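Local coordinates for dual function macrocyclase-peptidase POPB (Galerina marginata, PDB 5N4B), which cleaves peptide bonds after proline, first trimming the precursor peptide and, after releasing it, macrocyclising it in the biosynthesis of the amanitin toxins, at residues Ile251-Asn256 with Trp261-Asp266; Ile207-Ser212 with Met237-Val242; Glu537-Gly542 with Ile621-Asn626; Tyr495-Phe500 with Asp662-Pro667. The protein carries 1 engineered substitution. All blocks are in the same frame, centred on the assembly; numbering follows the deposited sequence.

How the contacts relate
From the N terminus, contact 2 comes first: Ile207-Ser212 meets Met237-Val242, closing a loop within one four-stranded propeller blade. Contact 1 follows in series, a short closure from the last strand of that blade, 250-254, to the first strand of the next, 262-267. The two touch because strands 236-241 and 250-254 are sheet neighbours. Much later, contact 4 closes a long loop of the alpha/beta-hydrolase domain, from Tyr495-Phe500 to Asp662-Pro667, and contact 3, Glu537-Gly542 with Ile621-Asn626, is nested inside it. Contacts 3 and 4 meet where Glu623 touches the glycine-rich loop ending at Phe500. Contacts 1 and 2 lie in the propeller and do not touch this pair.

Contact 1. Residues Ile251-Asn256 with Trp261-Asp266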
loop_
_atom_site.group_PDB
_atom_site.type_symbol
_atom_site.label_atom_id
_atom_site.label_comp_id
_atom_site.label_asym_id
_atom_site.label_seq_id
_atom_site.Cartn_x
_atom_site.Cartn_y
_atom_site.Cartn_z
ATOM N N ILE A 251 -25.317 4.577 14.362
ATOM C CA ILE A 251 -24.008 4.274 14.920
ATOM C C ILE A 251 -24.063 2.834 15.415
ATOM O O ILE A 251 -24.732 2.533 16.414
ATOM C CB ILE A 251 -23.600 5.227 16.057
ATOM C CG1 ILE A 251 -23.407 6.644 15.512
ATOM C CG2 ILE A 251 -22.276 4.761 16.657
ATOM C CD1 ILE A 251 -23.080 7.684 16.611
ATOM N N VAL A 252 -23.383 1.939 14.702
ATOM C CA VAL A 252 -23.300 0.512 15.006
ATOM C C VAL A 252 -22.330 0.261 16.158
ATOM O O VAL A 252 -22.566 -0.591 17.031
ATOM C CB VAL A 252 -22.861 -0.208 13.711
ATOM C CG1 VAL A 252 -22.474 -1.592 13.937
ATOM C CG2 VAL A 252 -23.984 -0.127 12.684
ATOM N N TYR A 253 -21.223 0.991 16.202
ATOM C CA TYR A 253 -20.291 0.870 17.309
ATOM C C TYR A 253 -19.413 2.113 17.415
ATOM O O TYR A 253 -18.970 2.662 16.413
ATOM C CB TYR A 253 -19.369 -0.367 17.226
ATOM C CG TYR A 253 -18.700 -0.602 18.569
ATOM C CD1 TYR A 253 -19.456 -1.027 19.649
ATOM C CD2 TYR A 253 -17.363 -0.397 18.758
ATOM C CE1 TYR A 253 -18.883 -1.186 20.907
ATOM C CE2 TYR A 253 -16.734 -0.590 19.992
ATOM C CZ TYR A 253 -17.521 -0.978 21.069
ATOM O OH TYR A 253 -16.995 -1.152 22.332
ATOM N N GLN A 254 -19.110 2.511 18.650
ATOM C CA GLN A 254 -18.016 3.431 18.947
ATOM C C GLN A 254 -17.573 3.183 20.380
ATOM O O GLN A 254 -18.284 2.516 21.146
ATOM C CB GLN A 254 -18.422 4.892 18.735
ATOM C CG GLN A 254 -19.370 5.455 19.739
ATOM C CD GLN A 254 -19.592 6.942 19.474
ATOM O OE1 GLN A 254 -18.643 7.739 19.426
ATOM N NE2 GLN A 254 -20.810 7.298 19.277
ATOM N N ASP A 255 -16.397 3.698 20.727
ATOM C CA ASP A 255 -15.846 3.468 22.069
ATOM C C ASP A 255 -15.151 4.735 22.534
ATOM O O ASP A 255 -13.975 4.958 22.253
ATOM C CB ASP A 255 -14.921 2.260 22.108
ATOM C CG ASP A 255 -14.458 1.940 23.485
ATOM O OD1 ASP A 255 -14.703 2.771 24.383
ATOM O OD2 ASP A 255 -13.796 0.878 23.647
ATOM N N ASN A 256 -15.908 5.541 23.303
ATOM C CA ASN A 256 -15.397 6.801 23.823
ATOM C C ASN A 256 -14.247 6.605 24.803
ATOM O O ASN A 256 -13.450 7.525 24.987
ATOM C CB ASN A 256 -16.533 7.538 24.547
ATOM C CG ASN A 256 -17.782 7.737 23.673
ATOM O OD1 ASN A 256 -17.707 8.004 22.465
ATOM N ND2 ASN A 256 -18.947 7.613 24.301
ATOM N N TRP A 261 -8.872 3.753 18.899
ATOM C CA TRP A 261 -9.185 2.487 18.236
ATOM C C TRP A 261 -9.999 2.766 16.968
ATOM O O TRP A 261 -10.779 3.712 16.898
ATOM C CB TRP A 261 -9.970 1.565 19.146
ATOM C CG TRP A 261 -9.244 1.086 20.358
ATOM C CD1 TRP A 261 -8.053 1.540 20.846
ATOM C CD2 TRP A 261 -9.695 0.077 21.250
ATOM N NE1 TRP A 261 -7.738 0.839 21.998
ATOM C CE2 TRP A 261 -8.731 -0.061 22.257
ATOM C CE3 TRP A 261 -10.826 -0.724 21.293
ATOM C CZ2 TRP A 261 -8.875 -0.966 23.303
ATOM C CZ3 TRP A 261 -10.963 -1.662 22.328
ATOM C CH2 TRP A 261 -10.002 -1.749 23.328
ATOM N N ILE A 262 -9.823 1.923 15.963
ATOM C CA ILE A 262 -10.583 1.969 14.722
ATOM C C ILE A 262 -11.266 0.618 14.483
ATOM O O ILE A 262 -10.981 -0.384 15.161
ATOM C CB ILE A 262 -9.754 2.442 13.519
ATOM C CG1 ILE A 262 -8.636 1.451 13.201
ATOM C CG2 ILE A 262 -9.224 3.860 13.813
ATOM C CD1 ILE A 262 -8.002 1.710 11.789
ATOM N N TYR A 263 -12.157 0.610 13.496
ATOM C CA TYR A 263 -13.168 -0.408 13.344
ATOM C C TYR A 263 -13.243 -0.889 11.895
ATOM O O TYR A 263 -12.954 -0.155 10.955
ATOM C CB TYR A 263 -14.562 0.071 13.811
ATOM C CG TYR A 263 -14.445 0.598 15.206
ATOM C CD1 TYR A 263 -14.168 -0.261 16.251
ATOM C CD2 TYR A 263 -14.457 1.969 15.463
ATOM C CE1 TYR A 263 -13.952 0.230 17.514
ATOM C CE2 TYR A 263 -14.247 2.458 16.753
ATOM C CZ TYR A 263 -13.990 1.567 17.750
ATOM O OH TYR A 263 -13.744 1.999 19.020
ATOM N N GLY A 264 -13.604 -2.142 11.739
ATOM C CA GLY A 264 -13.980 -2.691 10.452
ATOM C C GLY A 264 -15.178 -3.604 10.621
ATOM O O GLY A 264 -15.566 -3.941 11.738
ATOM N N ALA A 265 -15.770 -4.005 9.508
ATOM C CA ALA A 265 -16.959 -4.829 9.506
ATOM C C ALA A 265 -16.960 -5.789 8.353
ATOM O O ALA A 265 -16.167 -5.693 7.411
ATOM C CB ALA A 265 -18.236 -3.974 9.457
ATOM N N ASP A 266 -17.824 -6.792 8.495
ATOM C CA ASP A 266 -18.125 -7.727 7.409
ATOM C C ASP A 266 -19.539 -8.252 7.630
ATOM O O ASP A 266 -20.052 -8.234 8.755
ATOM C CB ASP A 266 -17.145 -8.914 7.380
ATOM C CG ASP A 266 -15.939 -8.745 6.408
ATOM O OD1 ASP A 266 -16.114 -8.280 5.263
ATOM O OD2 ASP A 266 -14.780 -9.120 6.814
#
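Tyr253 and Tyr263 meet in an offset edge-to-face pair, with ring centroids 5.5 Å apart and planes at 81°. The CD2-CE2 edge of Tyr253 is presented to the face of Tyr263, CD2 lying 3.7 Å from Tyr263 CE1. The hydroxyl end of Tyr263 runs on past this edge to Asp255, where its OH lies 3.3 Å from Asp255 CB. Asp255 in turn brings its carboxylate to the six-membered ring of Trp261, with Asp255 OD2 4.0 Å from Trp261 CZ3 and the two planes 80° apart. Both Tyr253 and Asp255 have CG anti to the backbone N (chi1 -165° for the tyrosine), and being two residues apart on an extended chain they reach across from the same side of it.

The next shell holds these groups in place. Asp255 OD2 is hydrogen-bonded to His258 ND1 and OD1 to the backbone N of Glu257, which fixes the carboxylate within the connecting turn. Trp261 stacks on His258 and Tyr253 has a second edge-to-face partner in Trp289, while a classic beta bulge, in which Val252 and Tyr253 share Met237 as their partner on strand 236-241, sets the base of Tyr253.

The contact joins the outermost strand of one propeller blade, 250-254, to the first strand of the next, 262-267, just where the chain crosses between them. These two segments meet through the edge-to-face pair and van der Waals contact, the carboxylate of Asp255 being satisfied by the turn itself; beside them, the hydrogen bond between Tyr263 N and Gln218 OE1 supplies a polar tie between the blades.

Contact 2. Residues Ile207-Ser212 with Met237-Val242; sequences IWTKDS and MCYHKV
A type I beta turn, Thr209 to Ser212, leads out of the first strand of a propeller blade and packs against the third strand, 236-241, with strand 214-219 between them. Ser212 N closes the turn on Thr209 O at 2.9 Å. Thr209 sends CG2 to the ring of Tyr239, 3.8 Å from Tyr239 CE1, the two side chains crossing at about a right angle. With chi1 at 51°, Thr209 OG1 lies between the backbone N and the carbonyl carbon, and from there it is hydrogen-bonded to Asp211 OD1 at 2.6 Å. A water bridges the segments: it donates to Asp211 OD2 at 2.9 Å, lies 3.1 Å from Tyr239 OH, and makes a weak bond to Thr209 OG1.

Just before the turn, Trp208 offers its benzo edge to Val242 CG2, which lies 3.5 Å from Trp208 CZ3 and nearly in the ring plane. The other end of the indole is fixed by a hydrogen bond from NE1 to Lys150 O. Trp208 and Val242 also both touch Phe157 of the preceding blade. The polar half of the contact thus works through one water, which ties the turn to the tyrosine hydroxyl, while the apolar half closes against the neighbouring sheet.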
loop_
_atom_site.group_PDB
_atom_site.type_symbol
_atom_site.label_atom_id
_atom_site.label_comp_id
_atom_site.label_asym_id
_atom_site.label_seq_id
_atom_site.Cartn_x
_atom_site.Cartn_y
_atom_site.Cartn_z
ATOM N N ILE A 207 -19.119 -1.819 3.335
ATOM C CA ILE A 207 -19.646 -3.176 3.516
ATOM C C ILE A 207 -21.168 -3.148 3.428
ATOM O O ILE A 207 -21.851 -2.741 4.363
ATOM C CB ILE A 207 -19.175 -3.770 4.840
ATOM C CG1 ILE A 207 -17.652 -3.870 4.863
ATOM C CG2 ILE A 207 -19.796 -5.138 5.079
ATOM C CD1 ILE A 207 -17.063 -4.873 3.922
ATOM N N TRP A 208 -21.719 -3.603 2.314
ATOM C CA TRP A 208 -23.158 -3.686 2.182
ATOM C C TRP A 208 -23.728 -4.803 3.030
ATOM O O TRP A 208 -23.133 -5.874 3.175
ATOM C CB TRP A 208 -23.537 -3.986 0.740
ATOM C CG TRP A 208 -23.362 -2.808 -0.232
ATOM C CD1 TRP A 208 -22.226 -2.474 -0.938
ATOM C CD2 TRP A 208 -24.358 -1.842 -0.598
ATOM N NE1 TRP A 208 -22.451 -1.350 -1.696
ATOM C CE2 TRP A 208 -23.743 -0.941 -1.509
ATOM C CE3 TRP A 208 -25.697 -1.629 -0.249
ATOM C CZ2 TRP A 208 -24.418 0.110 -2.083
ATOM C CZ3 TRP A 208 -26.369 -0.550 -0.815
ATOM C CH2 TRP A 208 -25.743 0.300 -1.714
ATOM N N THR A 209 -24.929 -4.563 3.553
ATOM C CA THR A 209 -25.723 -5.660 4.048
ATOM C C THR A 209 -26.272 -6.463 2.867
ATOM O O THR A 209 -26.443 -5.947 1.746
ATOM C CB THR A 209 -26.821 -5.160 4.981
ATOM O OG1 THR A 209 -27.556 -4.099 4.360
ATOM C CG2 THR A 209 -26.230 -4.675 6.307
ATOM N N LYS A 210 -26.498 -7.757 3.110
ATOM C CA LYS A 210 -26.844 -8.672 2.038
ATOM C C LYS A 210 -28.264 -8.487 1.526
ATOM O O LYS A 210 -28.607 -9.035 0.467
ATOM C CB LYS A 210 -26.556 -10.116 2.437
ATOM C CG LYS A 210 -25.196 -10.649 2.086
ATOM C CD LYS A 210 -24.067 -9.698 2.343
ATOM C CE LYS A 210 -22.721 -10.400 1.999
ATOM N NZ LYS A 210 -21.504 -9.542 2.203
ATOM N N ASP A 211 -29.070 -7.694 2.225
ATOM C CA ASP A 211 -30.360 -7.245 1.739
ATOM C C ASP A 211 -30.278 -6.030 0.810
ATOM O O ASP A 211 -31.314 -5.554 0.337
ATOM C CB ASP A 211 -31.274 -6.969 2.944
ATOM C CG ASP A 211 -30.697 -5.897 3.891
ATOM O OD1 ASP A 211 -29.785 -5.159 3.463
ATOM O OD2 ASP A 211 -31.104 -5.842 5.096
ATOM N N SER A 212 -29.066 -5.509 0.585
ATOM C CA SER A 212 -28.805 -4.361 -0.281
ATOM C C SER A 212 -29.506 -3.089 0.150
ATOM O O SER A 212 -29.621 -2.138 -0.640
ATOM C CB SER A 212 -29.125 -4.660 -1.740
ATOM O OG SER A 212 -28.303 -5.699 -2.273
ATOM N N MET A 237 -18.216 3.206 13.712
ATOM C CA MET A 237 -18.733 2.349 12.656
ATOM C C MET A 237 -20.226 2.622 12.523
ATOM O O MET A 237 -20.981 2.509 13.493
ATOM C CB MET A 237 -18.456 0.873 12.950
ATOM C CG MET A 237 -18.953 -0.077 11.891
ATOM S SD MET A 237 -18.295 0.159 10.246
ATOM C CE MET A 237 -16.571 -0.149 10.567
ATOM N N CYS A 238 -20.647 2.986 11.332
ATOM C CA CYS A 238 -21.983 3.466 11.075
ATOM C C CYS A 238 -22.618 2.683 9.947
ATOM O O CYS A 238 -21.928 1.975 9.182
ATOM C CB CYS A 238 -21.966 4.941 10.676
ATOM S SG CYS A 238 -21.449 6.035 12.013
ATOM N N TYR A 239 -23.938 2.815 9.860
ATOM C CA TYR A 239 -24.740 2.208 8.808
ATOM C C TYR A 239 -25.564 3.271 8.110
ATOM O O TYR A 239 -26.258 4.054 8.771
ATOM C CB TYR A 239 -25.646 1.117 9.390
ATOM C CG TYR A 239 -26.582 0.513 8.420
ATOM C CD1 TYR A 239 -26.202 -0.463 7.496
ATOM C CD2 TYR A 239 -27.905 0.943 8.442
ATOM C CE1 TYR A 239 -27.191 -0.982 6.607
ATOM C CE2 TYR A 239 -28.824 0.463 7.581
ATOM C CZ TYR A 239 -28.488 -0.479 6.702
ATOM O OH TYR A 239 -29.546 -0.882 5.885
ATOM N N HIS A 240 -25.456 3.322 6.785
ATOM C CA HIS A 240 -26.210 4.229 5.936
ATOM C C HIS A 240 -27.242 3.461 5.128
ATOM O O HIS A 240 -26.888 2.525 4.399
ATOM C CB HIS A 240 -25.275 4.948 4.965
ATOM C CG HIS A 240 -26.013 5.838 4.039
ATOM N ND1 HIS A 240 -26.675 6.952 4.489
ATOM C CD2 HIS A 240 -26.330 5.719 2.735
ATOM C CE1 HIS A 240 -27.310 7.533 3.483
ATOM N NE2 HIS A 240 -27.112 6.807 2.400
ATOM N N LYS A 241 -28.524 3.853 5.250
ATOM C CA LYS A 241 -29.595 3.293 4.447
ATOM C C LYS A 241 -29.691 4.050 3.125
ATOM O O LYS A 241 -29.735 5.291 3.104
ATOM C CB LYS A 241 -30.894 3.395 5.244
ATOM C CG LYS A 241 -32.095 2.919 4.464
ATOM C CD LYS A 241 -33.351 3.000 5.327
ATOM C CE LYS A 241 -34.529 2.474 4.540
ATOM N NZ LYS A 241 -35.816 2.887 5.196
ATOM N N VAL A 242 -29.699 3.316 2.015
ATOM C CA VAL A 242 -29.813 3.963 0.706
ATOM C C VAL A 242 -31.086 4.765 0.628
ATOM O O VAL A 242 -32.159 4.305 1.035
ATOM C CB VAL A 242 -29.766 2.919 -0.410
ATOM C CG1 VAL A 242 -30.000 3.554 -1.757
ATOM C CG2 VAL A 242 -28.431 2.230 -0.428
HETATM O O HOH W 1 -29.876 -3.792 6.743
#

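Contact 3. Residues Glu537-Gly542 with Ile621-Asn626; sequences EWHKGG and ISEYGN
His539 and Glu623 make the one direct hydrogen bond between these segments, a buried His-carboxylate pair linking helix 536-540 to helix 621-624. His539 NE2 donates to Glu623 OE1 at 2.8 Å, almost straight at 171°. The oxygen receives the proton on its syn lone pair and lies in the plane of the imidazole, and the ring and carboxylate are only 18° from coplanar. Glu623 reaches this position by a bend in its chain at chi2, 70°, which carries the carboxylate round to the histidine edge.

Ionic and further polar links hold the other oxygen. Glu623 OE2 forms a salt bridge with Lys547 NZ and accepts the backbone N-H of Phe500. Lys547 NZ is also hydrogen-bonded to Gly542 O, so this lysine joins the two segments a second time, although Gly542 O and Glu623 OE2 are themselves 3.8 Å apart. Within the first segment, Lys540 NZ and Glu537 OE2 form a local salt bridge at 2.9 Å.

Backbone bonds add local order. Gly542 N returns to His539 O at 2.9 Å, holding Gly542 near the histidine. Gly625 N bonds to Ile621 O at 2.9 Å, and Gly625 takes positive phi as the chain leaves helix 621-624.

The site lies in the catalytic domain, with the side chain of Glu623 about 11 Å from that of Ala578, the engineered residue at a charge-relay position. Gripped by a histidine N-H, an ammonium group and a main-chain N-H, the carboxylate is probably kept ionised despite its burial.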
loop_
_atom_site.group_PDB
_atom_site.type_symbol
_atom_site.label_atom_id
_atom_site.label_comp_id
_atom_site.label_asym_id
_atom_site.label_seq_id
_atom_site.Cartn_x
_atom_site.Cartn_y
_atom_site.Cartn_z
ATOM N N GLU A 537 6.743 -13.891 12.929
ATOM C CA GLU A 537 8.080 -13.905 13.480
ATOM C C GLU A 537 9.050 -13.057 12.644
ATOM O O GLU A 537 10.045 -12.557 13.183
ATOM C CB GLU A 537 8.624 -15.322 13.679
ATOM C CG GLU A 537 7.864 -16.126 14.726
ATOM C CD GLU A 537 8.097 -15.629 16.150
ATOM O OE1 GLU A 537 9.268 -15.396 16.541
ATOM O OE2 GLU A 537 7.095 -15.471 16.883
ATOM N N TRP A 538 8.799 -12.936 11.338
ATOM C CA TRP A 538 9.642 -12.092 10.500
ATOM C C TRP A 538 9.413 -10.627 10.835
ATOM O O TRP A 538 10.372 -9.834 10.909
ATOM C CB TRP A 538 9.336 -12.381 9.034
ATOM C CG TRP A 538 10.489 -12.071 8.119
ATOM C CD1 TRP A 538 10.511 -11.124 7.132
ATOM C CD2 TRP A 538 11.733 -12.737 8.059
ATOM N NE1 TRP A 538 11.687 -11.181 6.479
ATOM C CE2 TRP A 538 12.474 -12.154 7.022
ATOM C CE3 TRP A 538 12.293 -13.790 8.774
ATOM C CZ2 TRP A 538 13.767 -12.558 6.703
ATOM C CZ3 TRP A 538 13.571 -14.218 8.455
ATOM C CH2 TRP A 538 14.301 -13.609 7.408
ATOM N N HIS A 539 8.164 -10.272 11.069
ATOM C CA HIS A 539 7.832 -8.909 11.501
ATOM C C HIS A 539 8.456 -8.610 12.848
ATOM O O HIS A 539 9.114 -7.565 13.044
ATOM C CB HIS A 539 6.333 -8.772 11.579
ATOM C CG HIS A 539 5.846 -7.410 11.947
ATOM N ND1 HIS A 539 4.541 -7.212 12.345
ATOM C CD2 HIS A 539 6.414 -6.179 11.884
ATOM C CE1 HIS A 539 4.343 -5.923 12.575
ATOM N NE2 HIS A 539 5.459 -5.272 12.277
ATOM N N LYS A 540 8.289 -9.542 13.793
ATOM C CA LYS A 540 8.805 -9.346 15.154
ATOM C C LYS A 540 10.316 -9.206 15.169
ATOM O O LYS A 540 10.884 -8.543 16.048
ATOM C CB LYS A 540 8.294 -10.498 16.027
ATOM C CG LYS A 540 8.855 -10.523 17.439
ATOM C CD LYS A 540 8.005 -11.389 18.385
ATOM C CE LYS A 540 8.263 -12.873 18.260
ATOM N NZ LYS A 540 7.261 -13.655 19.100
ATOM N N GLY A 541 10.990 -9.787 14.182
ATOM C CA GLY A 541 12.417 -9.700 14.014
ATOM C C GLY A 541 12.932 -8.338 13.603
ATOM O O GLY A 541 14.148 -8.154 13.599
ATOM N N GLY A 542 12.036 -7.444 13.245
ATOM C CA GLY A 542 12.414 -6.085 12.925
ATOM C C GLY A 542 11.366 -5.103 13.367
ATOM O O GLY A 542 10.742 -4.451 12.548
ATOM N N ILE A 621 3.461 3.269 17.314
ATOM C CA ILE A 621 4.150 2.834 18.519
ATOM C C ILE A 621 4.319 1.318 18.539
ATOM O O ILE A 621 5.329 0.816 19.045
ATOM C CB ILE A 621 3.419 3.376 19.749
ATOM C CG1 ILE A 621 3.677 4.885 19.845
ATOM C CG2 ILE A 621 3.888 2.675 20.993
ATOM C CD1 ILE A 621 2.775 5.577 20.889
ATOM N N SER A 622 3.373 0.565 17.970
ATOM C CA SER A 622 3.542 -0.884 17.913
ATOM C C SER A 622 4.685 -1.292 16.995
ATOM O O SER A 622 5.160 -2.430 17.088
ATOM C CB SER A 622 2.246 -1.538 17.461
ATOM O OG SER A 622 1.837 -1.035 16.231
ATOM N N GLU A 623 5.132 -0.407 16.107
ATOM C CA GLU A 623 6.231 -0.645 15.193
ATOM C C GLU A 623 7.575 -0.126 15.671
ATOM O O GLU A 623 8.592 -0.791 15.474
ATOM C CB GLU A 623 5.954 -0.017 13.827
ATOM C CG GLU A 623 6.898 -0.476 12.730
ATOM C CD GLU A 623 6.715 -1.952 12.287
ATOM O OE1 GLU A 623 5.711 -2.562 12.687
ATOM O OE2 GLU A 623 7.607 -2.473 11.560
ATOM N N TYR A 624 7.608 1.049 16.285
ATOM C CA TYR A 624 8.850 1.740 16.631
ATOM C C TYR A 624 9.130 1.801 18.129
ATOM O O TYR A 624 10.279 2.084 18.502
ATOM C CB TYR A 624 8.804 3.171 16.086
ATOM C CG TYR A 624 8.562 3.309 14.602
ATOM C CD1 TYR A 624 9.225 2.513 13.722
ATOM C CD2 TYR A 624 7.687 4.255 14.106
ATOM C CE1 TYR A 624 9.014 2.615 12.357
ATOM C CE2 TYR A 624 7.463 4.378 12.755
ATOM C CZ TYR A 624 8.139 3.546 11.886
ATOM O OH TYR A 624 7.840 3.740 10.570
ATOM N N GLY A 625 8.131 1.588 18.981
ATOM C CA GLY A 625 8.256 1.921 20.386
ATOM C C GLY A 625 7.697 3.305 20.690
ATOM O O GLY A 625 7.347 4.094 19.809
ATOM N N ASN A 626 7.660 3.616 21.985
ATOM C CA ASN A 626 7.098 4.864 22.474
ATOM C C ASN A 626 8.227 5.742 23.015
ATOM O O ASN A 626 8.825 5.406 24.049
ATOM C CB ASN A 626 6.073 4.583 23.569
ATOM C CG ASN A 626 5.313 5.817 23.979
ATOM O OD1 ASN A 626 5.781 6.964 23.811
ATOM N ND2 ASN A 626 4.129 5.598 24.546
#

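Contact 4. Residues Tyr495-Phe500 with Asp662-Pro667; sequences YGYGGF and DGRVVP
Asp662 OD1 takes the backbone N-H groups of both Val665 and Arg664, the latter being the residue whose side chain spans the contact to Tyr497. The bond from Val665 N to Asp662 OD1, 3.0 Å and 158°, makes an Asx motif; that from Arg664 N is weak. Val665 N approaches from well above the carboxylate plane, 58° out of it. Asp662 is the charge-relay aspartate of this alpha/beta-hydrolase domain, on the loop between strand 653-659 and helix 668-680, so the motif ties its side chain to the same turn that launches Arg664.

Arg664 is extended from CG to NE, with CG anti to the backbone N, and this full stretch brings its guanidinium to the hydroxyl end of Tyr497, which projects from the glycine-rich loop after strand 492-495. Tyr497 comes from the opposite direction, and the two flat groups meet edge to edge with their planes 35° apart.

Around them lies the active site. Arg664 touches the engineered Ala578, and its side chain is about 7 Å from that of His699. Tyr497 packs on an aromatic side chain of the bound peptide, whose backbone is hydrogen-bonded to Tyr495 OH. The backbone O of Tyr497 is held by Asn579 ND2, anchoring the loop beside Ala578. Across the contact itself, Arg664 NH2 lies 3.2 Å from Tyr497 OH and 4.1 Å from Tyr497 CZ.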
loop_
_atom_site.group_PDB
_atom_site.type_symbol
_atom_site.label_atom_id
_atom_site.label_comp_id
_atom_site.label_asym_id
_atom_site.label_seq_id
_atom_site.Cartn_x
_atom_site.Cartn_y
_atom_site.Cartn_z
ATOM N N TYR A 495 15.544 -1.664 -3.392
ATOM C CA TYR A 495 14.283 -1.115 -2.925
ATOM C C TYR A 495 13.859 -1.828 -1.667
ATOM O O TYR A 495 14.031 -3.041 -1.553
ATOM C CB TYR A 495 13.210 -1.342 -4.005
ATOM C CG TYR A 495 11.873 -0.737 -3.707
ATOM C CD1 TYR A 495 11.728 0.635 -3.608
ATOM C CD2 TYR A 495 10.772 -1.519 -3.513
ATOM C CE1 TYR A 495 10.497 1.222 -3.295
ATOM C CE2 TYR A 495 9.534 -0.949 -3.209
ATOM C CZ TYR A 495 9.409 0.425 -3.100
ATOM O OH TYR A 495 8.183 1.010 -2.804
ATOM N N GLY A 496 13.284 -1.103 -0.729
ATOM C CA GLY A 496 12.784 -1.726 0.478
ATOM C C GLY A 496 11.666 -0.942 1.134
ATOM O O GLY A 496 11.445 0.239 0.862
ATOM N N TYR A 497 10.984 -1.642 2.037
ATOM C CA TYR A 497 9.963 -1.045 2.891
ATOM C C TYR A 497 10.340 -1.347 4.333
ATOM O O TYR A 497 10.792 -0.441 5.039
ATOM C CB TYR A 497 8.560 -1.539 2.522
ATOM C CG TYR A 497 7.477 -0.883 3.312
ATOM C CD1 TYR A 497 7.092 0.442 3.048
ATOM C CD2 TYR A 497 6.802 -1.566 4.325
ATOM C CE1 TYR A 497 6.065 1.032 3.772
ATOM C CE2 TYR A 497 5.798 -0.975 5.033
ATOM C CZ TYR A 497 5.427 0.323 4.761
ATOM O OH TYR A 497 4.385 0.918 5.459
ATOM N N GLY A 498 10.224 -2.593 4.775
ATOM C CA GLY A 498 10.866 -3.037 5.999
ATOM C C GLY A 498 10.085 -2.830 7.281
ATOM O O GLY A 498 10.642 -2.386 8.286
ATOM N N GLY A 499 8.811 -3.097 7.261
ATOM C CA GLY A 499 8.017 -2.878 8.452
ATOM C C GLY A 499 6.567 -3.300 8.262
ATOM O O GLY A 499 6.074 -3.577 7.151
ATOM N N PHE A 500 5.873 -3.318 9.393
ATOM C CA PHE A 500 4.415 -3.400 9.468
ATOM C C PHE A 500 3.863 -4.726 8.945
ATOM O O PHE A 500 2.651 -4.827 8.669
ATOM C CB PHE A 500 3.736 -2.211 8.802
ATOM C CG PHE A 500 4.069 -0.882 9.447
ATOM C CD1 PHE A 500 3.349 -0.465 10.580
ATOM C CD2 PHE A 500 5.082 -0.066 8.966
ATOM C CE1 PHE A 500 3.624 0.725 11.194
ATOM C CE2 PHE A 500 5.382 1.168 9.603
ATOM C CZ PHE A 500 4.625 1.576 10.706
ATOM N N ASP A 662 0.818 15.516 2.597
ATOM C CA ASP A 662 0.838 14.165 3.120
ATOM C C ASP A 662 0.395 14.141 4.583
ATOM O O ASP A 662 1.027 14.753 5.450
ATOM C CB ASP A 662 2.269 13.608 2.963
ATOM C CG ASP A 662 2.353 12.087 3.103
ATOM O OD1 ASP A 662 1.523 11.456 3.813
ATOM O OD2 ASP A 662 3.311 11.494 2.524
ATOM N N GLY A 663 -0.711 13.440 4.845
ATOM C CA GLY A 663 -1.223 13.294 6.197
ATOM C C GLY A 663 -0.873 11.985 6.844
ATOM O O GLY A 663 -1.117 11.794 8.039
ATOM N N ARG A 664 -0.357 11.065 6.061
ATOM C CA ARG A 664 0.110 9.787 6.586
ATOM C C ARG A 664 1.446 10.001 7.273
ATOM O O ARG A 664 1.583 9.732 8.474
ATOM C CB ARG A 664 0.236 8.794 5.443
ATOM C CG ARG A 664 0.717 7.377 5.858
ATOM C CD ARG A 664 1.081 6.544 4.594
ATOM N NE ARG A 664 1.578 5.196 4.888
ATOM C CZ ARG A 664 2.025 4.348 3.954
ATOM N NH1 ARG A 664 2.062 4.726 2.674
ATOM N NH2 ARG A 664 2.454 3.131 4.292
ATOM N N VAL A 665 2.432 10.511 6.519
ATOM C CA VAL A 665 3.724 10.902 7.066
ATOM C C VAL A 665 3.858 12.384 6.796
ATOM O O VAL A 665 4.109 12.808 5.660
ATOM C CB VAL A 665 4.883 10.128 6.443
ATOM C CG1 VAL A 665 6.147 10.612 7.083
ATOM C CG2 VAL A 665 4.716 8.621 6.564
ATOM N N VAL A 666 3.741 13.188 7.836
ATOM C CA VAL A 666 3.856 14.624 7.609
ATOM C C VAL A 666 5.262 14.985 7.114
ATOM O O VAL A 666 6.259 14.373 7.548
ATOM C CB VAL A 666 3.477 15.433 8.871
ATOM C CG1 VAL A 666 1.975 15.364 9.135
ATOM C CG2 VAL A 666 4.248 14.968 10.074
ATOM N N PRO A 667 5.379 15.952 6.206
ATOM C CA PRO A 667 6.662 16.229 5.553
ATOM C C PRO A 667 7.712 16.840 6.459
ATOM O O PRO A 667 8.889 16.852 6.070
ATOM C CB PRO A 667 6.280 17.160 4.404
ATOM C CG PRO A 667 4.973 17.745 4.838
ATOM C CD PRO A 667 4.291 16.697 5.605
#